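Local coordinates for protein shikimate dehydrogenase (NADP(+)) (Listeria monocytogenes, PDB 3TNL) that probably catalyses the reversible NADPH-linked reduction of 3-dehydroshikimate to shikimate, a step in the chorismate pathway to the aromatic amino acids, at residues E38-P46 / M89-N100; V236-L247 / V263-I274. All blocks are in the same frame, centred on the assembly; numbering follows the deposited sequence. Where two conformers were deposited one is given.

Interaction 1: E38-P46 / M89-N100; sequences ELIGLIATP and MNLRGWNVSMPN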
loop_
_atom_site.group_PDB
_atom_site.type_symbol
_atom_site.label_atom_id
_atom_site.label_comp_id
_atom_site.label_asym_id
_atom_site.label_seq_id
_atom_site.Cartn_x
_atom_site.Cartn_y
_atom_site.Cartn_z
ATOM N N GLU B 38 0.344 -2.757 7.860
ATOM C CA GLU B 38 1.044 -1.571 7.355
ATOM C C GLU B 38 1.795 -1.871 6.053
ATOM O O GLU B 38 2.136 -3.038 5.771
ATOM C CB GLU B 38 1.958 -1.042 8.421
ATOM C CG GLU B 38 1.151 -0.404 9.565
ATOM C CD GLU B 38 2.010 0.304 10.553
ATOM O OE1 GLU B 38 2.795 -0.380 11.232
ATOM O OE2 GLU B 38 1.881 1.562 10.643
ATOM N N LEU B 39 2.042 -0.836 5.270
ATOM C CA LEU B 39 2.678 -0.969 3.972
ATOM C C LEU B 39 4.126 -0.443 3.918
ATOM O O LEU B 39 4.445 0.653 4.413
ATOM C CB LEU B 39 1.865 -0.167 2.946
ATOM C CG LEU B 39 2.364 -0.073 1.495
ATOM C CD1 LEU B 39 2.387 -1.493 0.837
ATOM C CD2 LEU B 39 1.487 0.911 0.710
ATOM N N ILE B 40 4.960 -1.230 3.247
ATOM C CA ILE B 40 6.308 -0.836 2.844
ATOM C C ILE B 40 6.262 -0.853 1.309
ATOM O O ILE B 40 5.802 -1.824 0.694
ATOM C CB ILE B 40 7.389 -1.800 3.319
ATOM C CG1 ILE B 40 7.391 -1.926 4.833
ATOM C CG2 ILE B 40 8.760 -1.289 2.814
ATOM C CD1 ILE B 40 7.668 -0.623 5.594
ATOM N N GLY B 41 6.687 0.241 0.683
ATOM C CA GLY B 41 6.661 0.344 -0.773
ATOM C C GLY B 41 7.981 0.068 -1.468
ATOM O O GLY B 41 9.031 -0.129 -0.843
ATOM N N LEU B 42 7.904 0.129 -2.787
ATOM C CA LEU B 42 9.049 0.013 -3.700
ATOM C C LEU B 42 8.650 0.874 -4.894
ATOM O O LEU B 42 7.650 0.574 -5.561
ATOM C CB LEU B 42 9.329 -1.439 -4.078
ATOM C CG LEU B 42 10.269 -1.640 -5.289
ATOM C CD1 LEU B 42 11.628 -0.988 -5.070
ATOM C CD2 LEU B 42 10.470 -3.105 -5.578
ATOM N N ILE B 43 9.410 1.923 -5.166
ATOM C CA ILE B 43 9.058 2.848 -6.218
ATOM C C ILE B 43 10.168 2.938 -7.278
ATOM O O ILE B 43 11.313 3.326 -7.005
ATOM C CB ILE B 43 8.629 4.238 -5.638
ATOM C CG1 ILE B 43 9.702 4.835 -4.753
ATOM C CG2 ILE B 43 7.354 4.069 -4.770
ATOM C CD1 ILE B 43 9.350 6.261 -4.286
ATOM N N ALA B 44 9.790 2.599 -8.510
ATOM C CA ALA B 44 10.739 2.477 -9.607
ATOM C C ALA B 44 9.965 2.128 -10.842
ATOM O O ALA B 44 8.774 1.799 -10.766
ATOM C CB ALA B 44 11.717 1.329 -9.300
ATOM N N THR B 45 10.617 2.221 -11.989
ATOM C CA THR B 45 9.967 1.784 -13.241
ATOM C C THR B 45 11.052 1.507 -14.268
ATOM O O THR B 45 11.938 2.331 -14.463
ATOM C CB THR B 45 8.955 2.765 -13.772
ATOM O OG1 THR B 45 8.295 2.171 -14.899
ATOM C CG2 THR B 45 9.607 4.094 -14.170
ATOM N N PRO B 46 11.009 0.310 -14.897
ATOM C CA PRO B 46 10.068 -0.791 -14.690
ATOM C C PRO B 46 10.374 -1.470 -13.367
ATOM O O PRO B 46 11.469 -1.287 -12.827
ATOM C CB PRO B 46 10.354 -1.724 -15.885
ATOM C CG PRO B 46 11.779 -1.513 -16.164
ATOM C CD PRO B 46 12.041 -0.046 -15.895
ATOM N N MET B 89 0.196 9.208 3.996
ATOM C CA MET B 89 -0.265 7.852 4.330
ATOM C C MET B 89 0.456 7.284 5.552
ATOM O O MET B 89 0.133 6.186 5.992
ATOM C CB MET B 89 -0.010 6.894 3.154
ATOM C CG MET B 89 -0.805 7.182 1.911
ATOM S SD MET B 89 -0.153 6.417 0.411
ATOM C CE MET B 89 -0.394 4.676 0.737
ATOM N N ASN B 90 1.455 8.013 6.034
ATOM C CA ASN B 90 2.297 7.606 7.169
ATOM C C ASN B 90 2.993 6.260 6.959
ATOM O O ASN B 90 3.106 5.467 7.886
ATOM C CB ASN B 90 1.496 7.563 8.482
ATOM C CG ASN B 90 2.389 7.653 9.710
ATOM O OD1 ASN B 90 3.442 8.301 9.666
ATOM N ND2 ASN B 90 1.966 7.041 10.812
ATOM N N LEU B 91 3.469 5.998 5.742
ATOM C CA LEU B 91 4.224 4.764 5.508
ATOM C C LEU B 91 5.498 4.752 6.335
ATOM O O LEU B 91 6.192 5.758 6.459
ATOM C CB LEU B 91 4.622 4.584 4.050
ATOM C CG LEU B 91 3.521 4.362 3.018
ATOM C CD1 LEU B 91 4.175 3.606 1.827
ATOM C CD2 LEU B 91 2.307 3.649 3.555
ATOM N N ARG B 92 5.801 3.583 6.887
ATOM C CA ARG B 92 7.034 3.435 7.670
ATOM C C ARG B 92 8.295 3.550 6.794
ATOM O O ARG B 92 9.350 4.010 7.252
ATOM C CB ARG B 92 7.023 2.071 8.330
ATOM C CG ARG B 92 8.313 1.689 9.050
ATOM C CD ARG B 92 8.746 2.694 10.117
ATOM N NE ARG B 92 9.944 2.232 10.786
ATOM C CZ ARG B 92 10.700 2.991 11.575
ATOM N NH1 ARG B 92 11.790 2.475 12.120
ATOM N NH2 ARG B 92 10.404 4.270 11.813
ATOM N N GLY B 93 8.209 3.135 5.536
ATOM C CA GLY B 93 9.347 3.187 4.650
ATOM C C GLY B 93 9.086 2.587 3.292
ATOM O O GLY B 93 7.975 2.138 3.014
ATOM N N TRP B 94 10.106 2.633 2.444
ATOM C CA TRP B 94 10.035 2.096 1.104
ATOM C C TRP B 94 11.430 1.990 0.503
ATOM O O TRP B 94 12.384 2.637 0.988
ATOM C CB TRP B 94 9.175 2.991 0.196
ATOM C CG TRP B 94 9.548 4.444 0.066
ATOM C CD1 TRP B 94 10.307 4.987 -0.898
ATOM C CD2 TRP B 94 9.088 5.537 0.880
ATOM N NE1 TRP B 94 10.385 6.356 -0.746
ATOM C CE2 TRP B 94 9.635 6.711 0.340
ATOM C CE3 TRP B 94 8.270 5.636 2.021
ATOM C CZ2 TRP B 94 9.397 7.960 0.886
ATOM C CZ3 TRP B 94 8.057 6.879 2.564
ATOM C CH2 TRP B 94 8.620 8.025 1.990
ATOM N N ASN B 95 11.551 1.105 -0.482
ATOM C CA ASN B 95 12.737 1.028 -1.315
ATOM C C ASN B 95 12.534 1.929 -2.548
ATOM O O ASN B 95 11.399 2.233 -2.958
ATOM C CB ASN B 95 13.039 -0.379 -1.780
ATOM C CG ASN B 95 13.785 -1.212 -0.766
ATOM O OD1 ASN B 95 13.461 -2.381 -0.612
ATOM N ND2 ASN B 95 14.815 -0.648 -0.117
ATOM N N VAL B 96 13.661 2.308 -3.127
ATOM C CA VAL B 96 13.704 3.170 -4.308
ATOM C C VAL B 96 14.623 2.526 -5.323
ATOM O O VAL B 96 15.718 2.092 -4.977
ATOM C CB VAL B 96 14.254 4.588 -3.974
ATOM C CG1 VAL B 96 14.142 5.524 -5.206
ATOM C CG2 VAL B 96 13.520 5.177 -2.772
ATOM N N SER B 97 14.205 2.480 -6.585
ATOM C CA SER B 97 15.106 1.963 -7.633
ATOM C C SER B 97 15.052 2.877 -8.850
ATOM O O SER B 97 14.445 3.953 -8.791
ATOM C CB SER B 97 14.872 0.480 -7.926
ATOM O OG SER B 97 15.983 -0.046 -8.671
ATOM N N MET B 98 15.710 2.475 -9.942
ATOM C CA MET B 98 15.734 3.299 -11.154
ATOM C C MET B 98 14.324 3.654 -11.580
ATOM O O MET B 98 13.441 2.826 -11.564
ATOM C CB MET B 98 16.450 2.592 -12.307
ATOM C CG MET B 98 17.944 2.438 -12.145
ATOM S SD MET B 98 18.717 1.737 -13.633
ATOM C CE MET B 98 20.447 1.846 -13.154
ATOM N N PRO B 99 14.125 4.892 -12.042
ATOM C CA PRO B 99 15.076 5.989 -12.267
ATOM C C PRO B 99 15.122 7.048 -11.161
ATOM O O PRO B 99 15.487 8.183 -11.413
ATOM C CB PRO B 99 14.469 6.636 -13.518
ATOM C CG PRO B 99 12.988 6.573 -13.226
ATOM C CD PRO B 99 12.787 5.235 -12.562
ATOM N N ASN B 100 14.778 6.667 -9.931
ATOM C CA ASN B 100 14.597 7.638 -8.856
ATOM C C ASN B 100 15.658 7.763 -7.772
ATOM O O ASN B 100 15.530 8.640 -6.916
ATOM C CB ASN B 100 13.295 7.246 -8.119
ATOM C CG ASN B 100 12.117 7.090 -9.049
ATOM O OD1 ASN B 100 11.874 7.938 -9.864
ATOM N ND2 ASN B 100 11.388 5.991 -8.925
HETATM O O HOH W 1 1.708 2.908 8.182
HETATM O O HOH W 2 3.923 1.597 6.935
HETATM O O HOH W 3 13.832 -0.034 -12.331
#

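Interaction 2: V236-L247 / V263-I274; sequences VGMKPFEGETLL and VYKPTKTRLLEI. With NAD (nicotinamide-adenine-dinucleotide), chain H.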
loop_
_atom_site.group_PDB
_atom_site.type_symbol
_atom_site.label_atom_id
_atom_site.label_comp_id
_atom_site.label_asym_id
_atom_site.label_seq_id
_atom_site.Cartn_x
_atom_site.Cartn_y
_atom_site.Cartn_z
ATOM N N VAL B 236 27.959 -6.665 -17.966
ATOM C CA VAL B 236 28.603 -7.739 -18.768
ATOM C C VAL B 236 28.547 -9.064 -18.017
ATOM O O VAL B 236 28.839 -9.107 -16.802
ATOM C CB VAL B 236 30.040 -7.344 -19.140
ATOM C CG1 VAL B 236 30.677 -8.406 -20.022
ATOM C CG2 VAL B 236 30.008 -5.982 -19.867
ATOM N N GLY B 237 28.096 -10.106 -18.718
ATOM C CA GLY B 237 27.913 -11.448 -18.150
ATOM C C GLY B 237 26.450 -11.792 -17.894
ATOM O O GLY B 237 26.108 -12.939 -17.722
ATOM N N MET B 238 25.613 -10.756 -17.855
ATOM C CA MET B 238 24.153 -10.886 -17.714
ATOM C C MET B 238 23.516 -10.424 -19.037
ATOM O O MET B 238 24.062 -9.548 -19.740
ATOM C CB MET B 238 23.690 -9.934 -16.583
ATOM C CG MET B 238 22.228 -9.942 -16.269
ATOM S SD MET B 238 21.898 -8.923 -14.813
ATOM C CE MET B 238 20.126 -9.083 -14.628
ATOM N N LYS B 239 22.367 -10.991 -19.396
ATOM C CA LYS B 239 21.662 -10.569 -20.615
ATOM C C LYS B 239 21.611 -9.048 -20.628
ATOM O O LYS B 239 21.299 -8.462 -19.592
ATOM C CB LYS B 239 20.236 -11.149 -20.646
ATOM C CG LYS B 239 19.292 -10.455 -21.653
ATOM C CD LYS B 239 18.908 -9.039 -21.160
ATOM C CE LYS B 239 18.187 -8.199 -22.216
ATOM N NZ LYS B 239 17.915 -6.750 -21.812
ATOM N N PRO B 240 21.843 -8.402 -21.797
ATOM C CA PRO B 240 22.093 -8.936 -23.153
ATOM C C PRO B 240 23.554 -9.287 -23.477
ATOM O O PRO B 240 23.914 -9.433 -24.637
ATOM C CB PRO B 240 21.608 -7.779 -24.040
ATOM C CG PRO B 240 22.047 -6.594 -23.292
ATOM C CD PRO B 240 21.739 -6.937 -21.840
ATOM N N PHE B 241 24.351 -9.480 -22.427
ATOM C CA PHE B 241 25.777 -9.767 -22.536
ATOM C C PHE B 241 26.152 -11.110 -21.888
ATOM O O PHE B 241 27.259 -11.273 -21.359
ATOM C CB PHE B 241 26.587 -8.644 -21.864
ATOM C CG PHE B 241 26.280 -7.250 -22.364
ATOM C CD1 PHE B 241 26.752 -6.817 -23.592
ATOM C CD2 PHE B 241 25.563 -6.388 -21.585
ATOM C CE1 PHE B 241 26.486 -5.515 -24.054
ATOM C CE2 PHE B 241 25.315 -5.108 -22.021
ATOM C CZ PHE B 241 25.743 -4.690 -23.281
ATOM N N GLU B 242 25.249 -12.080 -21.901
ATOM C CA GLU B 242 25.527 -13.357 -21.280
ATOM C C GLU B 242 26.566 -14.094 -22.107
ATOM O O GLU B 242 26.504 -14.148 -23.352
ATOM C CB GLU B 242 24.226 -14.159 -21.154
ATOM C CG GLU B 242 24.383 -15.376 -20.280
ATOM C CD GLU B 242 23.079 -16.025 -19.860
ATOM O OE1 GLU B 242 21.999 -15.587 -20.325
ATOM O OE2 GLU B 242 23.143 -17.003 -19.100
ATOM N N GLY B 243 27.543 -14.671 -21.413
ATOM C CA GLY B 243 28.641 -15.412 -22.064
ATOM C C GLY B 243 29.821 -14.514 -22.414
ATOM O O GLY B 243 30.824 -14.983 -22.907
ATOM N N GLU B 244 29.661 -13.198 -22.204
ATOM C CA GLU B 244 30.715 -12.220 -22.435
ATOM C C GLU B 244 31.439 -11.881 -21.144
ATOM O O GLU B 244 30.886 -12.020 -20.042
ATOM C CB GLU B 244 30.166 -10.901 -23.027
ATOM C CG GLU B 244 29.392 -11.029 -24.353
ATOM C CD GLU B 244 28.952 -9.696 -24.929
ATOM O OE1 GLU B 244 27.759 -9.592 -25.363
ATOM O OE2 GLU B 244 29.800 -8.783 -24.960
ATOM N N THR B 245 32.701 -11.464 -21.280
ATOM C CA THR B 245 33.495 -11.016 -20.159
ATOM C C THR B 245 34.355 -9.802 -20.542
ATOM O O THR B 245 34.668 -9.616 -21.711
ATOM C CB THR B 245 34.377 -12.169 -19.607
ATOM O OG1 THR B 245 35.051 -11.707 -18.438
ATOM C CG2 THR B 245 35.399 -12.669 -20.637
ATOM N N LEU B 246 34.659 -8.967 -19.545
ATOM C CA LEU B 246 35.623 -7.872 -19.689
ATOM C C LEU B 246 37.060 -8.291 -19.297
ATOM O O LEU B 246 37.974 -7.519 -19.462
ATOM C CB LEU B 246 35.208 -6.684 -18.854
ATOM C CG LEU B 246 33.896 -6.015 -19.289
ATOM C CD1 LEU B 246 33.502 -4.914 -18.296
ATOM C CD2 LEU B 246 33.947 -5.493 -20.759
ATOM N N LEU B 247 37.278 -9.522 -18.833
ATOM C CA LEU B 247 38.634 -9.954 -18.439
ATOM C C LEU B 247 39.445 -10.261 -19.700
ATOM O O LEU B 247 39.026 -11.124 -20.489
ATOM C CB LEU B 247 38.580 -11.210 -17.591
ATOM C CG LEU B 247 39.933 -11.765 -17.125
ATOM C CD1 LEU B 247 40.577 -10.804 -16.122
ATOM C CD2 LEU B 247 39.719 -13.167 -16.544
ATOM N N VAL B 263 26.471 -9.827 -10.713
ATOM C CA VAL B 263 25.474 -10.617 -11.421
ATOM C C VAL B 263 25.215 -11.965 -10.683
ATOM O O VAL B 263 26.144 -12.594 -10.178
ATOM C CB VAL B 263 25.956 -10.914 -12.890
ATOM C CG1 VAL B 263 24.992 -11.895 -13.612
ATOM C CG2 VAL B 263 26.175 -9.599 -13.678
ATOM N N TYR B 264 23.951 -12.381 -10.592
ATOM C CA TYR B 264 23.600 -13.685 -10.023
ATOM C C TYR B 264 22.604 -14.456 -10.903
ATOM O O TYR B 264 22.222 -15.569 -10.561
ATOM C CB TYR B 264 23.109 -13.582 -8.563
ATOM C CG TYR B 264 21.947 -12.686 -8.335
ATOM C CD1 TYR B 264 20.650 -13.190 -8.285
ATOM C CD2 TYR B 264 22.116 -11.325 -8.195
ATOM C CE1 TYR B 264 19.580 -12.349 -8.069
ATOM C CE2 TYR B 264 21.055 -10.486 -7.997
ATOM C CZ TYR B 264 19.787 -11.004 -7.930
ATOM O OH TYR B 264 18.732 -10.131 -7.735
ATOM N N LYS B 265 22.174 -13.860 -12.006
ATOM C CA LYS B 265 21.390 -14.553 -13.050
ATOM C C LYS B 265 22.132 -14.174 -14.368
ATOM O O LYS B 265 21.988 -13.060 -14.884
ATOM C CB LYS B 265 19.909 -14.152 -13.076
ATOM C CG LYS B 265 19.105 -15.054 -14.010
ATOM C CD LYS B 265 17.631 -14.651 -14.058
ATOM C CE LYS B 265 16.852 -15.519 -15.025
ATOM N NZ LYS B 265 15.426 -15.059 -15.122
ATOM N N PRO B 266 22.966 -15.095 -14.900
ATOM C CA PRO B 266 23.202 -16.477 -14.393
ATOM C C PRO B 266 23.988 -16.545 -13.100
ATOM O O PRO B 266 24.669 -15.585 -12.749
ATOM C CB PRO B 266 24.046 -17.083 -15.496
ATOM C CG PRO B 266 24.826 -15.950 -16.008
ATOM C CD PRO B 266 23.852 -14.830 -16.045
ATOM N N THR B 267 23.880 -17.677 -12.397
ATOM C CA THR B 267 24.577 -17.885 -11.135
ATOM C C THR B 267 26.107 -17.995 -11.293
ATOM O O THR B 267 26.844 -17.840 -10.329
ATOM C CB THR B 267 24.047 -19.065 -10.362
ATOM O OG1 THR B 267 24.216 -20.256 -11.156
ATOM C CG2 THR B 267 22.572 -18.873 -9.999
ATOM N N LYS B 268 26.585 -18.179 -12.519
ATOM C CA LYS B 268 28.022 -18.206 -12.791
ATOM C C LYS B 268 28.274 -17.552 -14.141
ATOM O O LYS B 268 28.021 -18.161 -15.177
ATOM C CB LYS B 268 28.536 -19.645 -12.755
ATOM C CG LYS B 268 30.051 -19.776 -12.740
ATOM C CD LYS B 268 30.523 -21.227 -12.846
ATOM C CE LYS B 268 29.924 -22.108 -11.804
ATOM N NZ LYS B 268 30.612 -23.466 -11.742
ATOM N N THR B 269 28.636 -16.277 -14.114
ATOM C CA THR B 269 28.984 -15.549 -15.320
ATOM C C THR B 269 30.243 -16.137 -15.945
ATOM O O THR B 269 30.924 -16.964 -15.329
ATOM C CB THR B 269 29.276 -14.105 -15.073
ATOM O OG1 THR B 269 30.296 -14.036 -14.053
ATOM C CG2 THR B 269 28.008 -13.342 -14.632
ATOM N N ARG B 270 30.522 -15.762 -17.196
ATOM C CA ARG B 270 31.746 -16.241 -17.839
ATOM C C ARG B 270 32.962 -15.848 -17.020
ATOM O O ARG B 270 33.895 -16.659 -16.881
ATOM C CB ARG B 270 31.843 -15.784 -19.300
ATOM C CG ARG B 270 33.068 -16.259 -20.056
ATOM C CD ARG B 270 33.185 -17.769 -20.107
ATOM N NE ARG B 270 34.436 -18.122 -20.761
ATOM C CZ ARG B 270 35.171 -19.192 -20.489
ATOM N NH1 ARG B 270 36.336 -19.342 -21.123
ATOM N NH2 ARG B 270 34.829 -20.061 -19.529
ATOM N N LEU B 271 32.992 -14.635 -16.482
ATOM C CA LEU B 271 34.094 -14.234 -15.584
ATOM C C LEU B 271 34.260 -15.256 -14.445
ATOM O O LEU B 271 35.390 -15.632 -14.160
ATOM C CB LEU B 271 33.831 -12.849 -15.014
ATOM C CG LEU B 271 34.800 -12.355 -13.937
ATOM C CD1 LEU B 271 36.203 -12.242 -14.507
ATOM C CD2 LEU B 271 34.315 -11.014 -13.385
ATOM N N LEU B 272 33.183 -15.587 -13.730
ATOM C CA LEU B 272 33.307 -16.571 -12.619
ATOM C C LEU B 272 33.771 -17.928 -13.101
ATOM O O LEU B 272 34.539 -18.578 -12.405
ATOM C CB LEU B 272 32.041 -16.620 -11.765
ATOM C CG LEU B 272 31.655 -15.272 -11.114
ATOM C CD1 LEU B 272 30.427 -15.485 -10.181
ATOM C CD2 LEU B 272 32.806 -14.685 -10.304
ATOM N N GLU B 273 33.344 -18.356 -14.288
ATOM C CA GLU B 273 33.833 -19.622 -14.823
ATOM C C GLU B 273 35.362 -19.555 -15.002
ATOM O O GLU B 273 36.070 -20.487 -14.635
ATOM C CB GLU B 273 33.201 -19.947 -16.191
ATOM C CG GLU B 273 31.746 -20.231 -16.250
ATOM C CD GLU B 273 31.283 -20.624 -17.655
ATOM O OE1 GLU B 273 32.151 -20.716 -18.569
ATOM O OE2 GLU B 273 30.060 -20.925 -17.819
ATOM N N ILE B 274 35.870 -18.505 -15.619
ATOM C CA ILE B 274 37.292 -18.358 -15.851
ATOM C C ILE B 274 38.016 -18.325 -14.520
ATOM O O ILE B 274 39.060 -18.961 -14.349
ATOM C CB ILE B 274 37.615 -17.099 -16.685
ATOM C CG1 ILE B 274 37.003 -17.228 -18.076
ATOM C CG2 ILE B 274 39.127 -16.954 -16.790
ATOM C CD1 ILE B 274 36.952 -15.881 -18.859
HETATM P PA NAD H . 24.169 1.024 -14.602
HETATM O O1A NAD H . 23.322 1.116 -15.869
HETATM O O2A NAD H . 23.977 2.079 -13.530
HETATM O O5B NAD H . 25.727 0.900 -15.032
HETATM C C5B NAD H . 26.199 0.075 -16.097
HETATM C C4B NAD H . 27.717 -0.101 -15.975
HETATM O O4B NAD H . 28.147 -1.115 -16.897
HETATM C C3B NAD H . 28.483 1.130 -16.420
HETATM O O3B NAD H . 29.727 1.173 -15.678
HETATM C C2B NAD H . 28.794 0.889 -17.879
HETATM O O2B NAD H . 29.968 1.554 -18.324
HETATM C C1B NAD H . 29.019 -0.609 -17.885
HETATM N N9A NAD H . 28.792 -1.315 -19.151
HETATM C C8A NAD H . 27.578 -1.607 -19.677
HETATM N N7A NAD H . 27.744 -2.324 -20.808
HETATM C C5A NAD H . 29.068 -2.522 -21.026
HETATM C C6A NAD H . 29.859 -3.152 -21.966
HETATM N N6A NAD H . 29.303 -3.802 -22.993
HETATM N N1A NAD H . 31.202 -3.165 -21.822
HETATM C C2A NAD H . 31.794 -2.520 -20.786
HETATM N N3A NAD H . 31.091 -1.876 -19.827
HETATM C C4A NAD H . 29.741 -1.855 -19.906
HETATM O O3 NAD H . 23.900 -0.440 -14.020
HETATM P PN NAD H . 23.874 -0.895 -12.478
HETATM O O1N NAD H . 22.539 -0.613 -11.834
HETATM O O2N NAD H . 25.165 -0.444 -11.792
HETATM O O5D NAD H . 23.890 -2.503 -12.580
HETATM C C5D NAD H . 25.033 -3.143 -13.134
HETATM C C4D NAD H . 24.847 -4.613 -12.815
HETATM O O4D NAD H . 24.704 -4.776 -11.393
HETATM C C3D NAD H . 23.572 -5.161 -13.436
HETATM O O3D NAD H . 23.880 -6.401 -14.080
HETATM C C2D NAD H . 22.633 -5.372 -12.260
HETATM O O2D NAD H . 21.661 -6.416 -12.492
HETATM C C1D NAD H . 23.615 -5.681 -11.137
HETATM N N1N NAD H . 23.152 -5.416 -9.773
HETATM C C2N NAD H . 23.141 -6.416 -8.871
HETATM C C3N NAD H . 22.727 -6.190 -7.563
HETATM C C7N NAD H . 22.706 -7.279 -6.540
HETATM O O7N NAD H . 21.980 -7.082 -5.568
HETATM N N7N NAD H . 23.480 -8.374 -6.698
HETATM C C4N NAD H . 22.312 -4.901 -7.191
HETATM C C5N NAD H . 22.338 -3.883 -8.139
HETATM C C6N NAD H . 22.760 -4.164 -9.439
HETATM O O HOH W 4 27.909 -14.858 -18.580
HETATM O O HOH W 5 20.996 -12.809 -17.420
HETATM O O HOH W 6 31.347 -12.516 -17.460
#

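Interaction 1: E38-P46 / M89-N100
Gly41 and Trp94 sit side by side, their CA atoms 4.2 Å apart, where strands 38-44 and 93-96 run parallel at 20° to one another. Gly41 brackets Trp94, its N donating to Gly93 O and its O accepting from Asn95 N at 2.8 Å, with the donor 37° out of the carbonyl plane; Ile43 N to Asn95 O is the next bond. Pairing outlasts the second strand, since Ser97 N donates to Ile43 O and Thr45 N reaches Met98 O at 2.9 Å. Where the chains splay at the other end, water links Leu39 O to Arg92 N.

On one face, Ile43 lays CD1 obliquely against the Trp94 indole, 3.7 Å from CD1 of that ring. Ile43 CG1 and Trp94 CG both lie between the backbone N and the carbonyl carbon (chi1 56° in each), and helix 79-88 covers them through Phe86. Trp94 NE1 is buried without a polar partner. Leu42 CD1 meets Asn95 CB at 3.6 Å on the opposite face, while the Asn95 amide is held by Tyr69 OH and Asn122 O. Ala44 CB presses on Ser97 CB at 3.5 Å.

In the mixed sheet of the substrate-binding domain, two successive beta-alpha-beta units, through helix 52-63, strand 67-73 and helix 79-88, leave 38-44 between 67-73 and 93-96; the C-terminal ends lead to Ser97, which is inferred to bind shikimate.

Interaction 2: V236-L247 / V263-I274
Met238 CB rests against both methyls of Val263, 3.8 Å from CG1, at the cofactor end of a direct contact carried by van der Waals packing. Beyond it the methionine chain is fully extended, with CG anti to the backbone N (chi1 -179°), which carries SD to 3.3 Å from NAD O3D on the nicotinamide ribose. In the middle, Gly237, with a positive phi of 105°, fits its O closely against Pro266 CD at 3.4 Å and Thr269 CG2 at 3.6 Å. Farther along, Thr245 CG2 and Ile274 CD1 meet tip to tip, while Leu247 crosses Leu271 at about a right angle and sets CD2 3.8 Å from Ile274 CG2.

Polar links between the segments pass through water. One molecule accepts from Gly243 N and Arg270 N and donates to Gly237 O; another joins Glu244 O to Leu271 N, so two amides of the first helical turn find their partners in bound water. A third bridges Lys239 N and Lys265 O.

Bonds within each segment fix its shape. Thr269 OG1 caps the helix by accepting from Leu272 N and also pairs with Asp261. Arg270 NH2 makes salt bridges with Glu273 and, farther along the helix, with Glu277, and the guanidinium carries Ile274 CG1 over the centre of one face. Thr245 OG1 takes Leu247 N in an ST turn.

The cofactor touches both segments: Phe241 places a ring face by the adenine amino group, and the Tyr264 edge meets the carboxamide nitrogen N7N. With carbon surfaces making most of the direct contact and water the polar links, the fit of the 236-247 loop to the 263-269 loop and the start of helix 270-277 depends on shape and ordered water, while each segment's own bonds hold its backbone in place beside NAD.

How the interactions relate
The two contacts belong to different halves of the enzyme. Interaction 1 lies in the mixed sheet of the substrate-binding domain; interaction 2 lies in the segments that follow strands 229-232 and 258-261 of the parallel Rossmann sheet. Their centres are 29 Å apart and their nearest atoms about 10 Å apart, so they do not touch. NAD connects them: the side chain of Met98, from 89-100, comes within about 3 Å of the cofactor, which Met238, Phe241 and Tyr264 also reach from the other domain. Shikimate residues are likewise divided, with Ser97 inferred on one side and Tyr264 predicted on the other, consistent with a reaction site in the interdomain cleft near Lys101, the inferred proton acceptor.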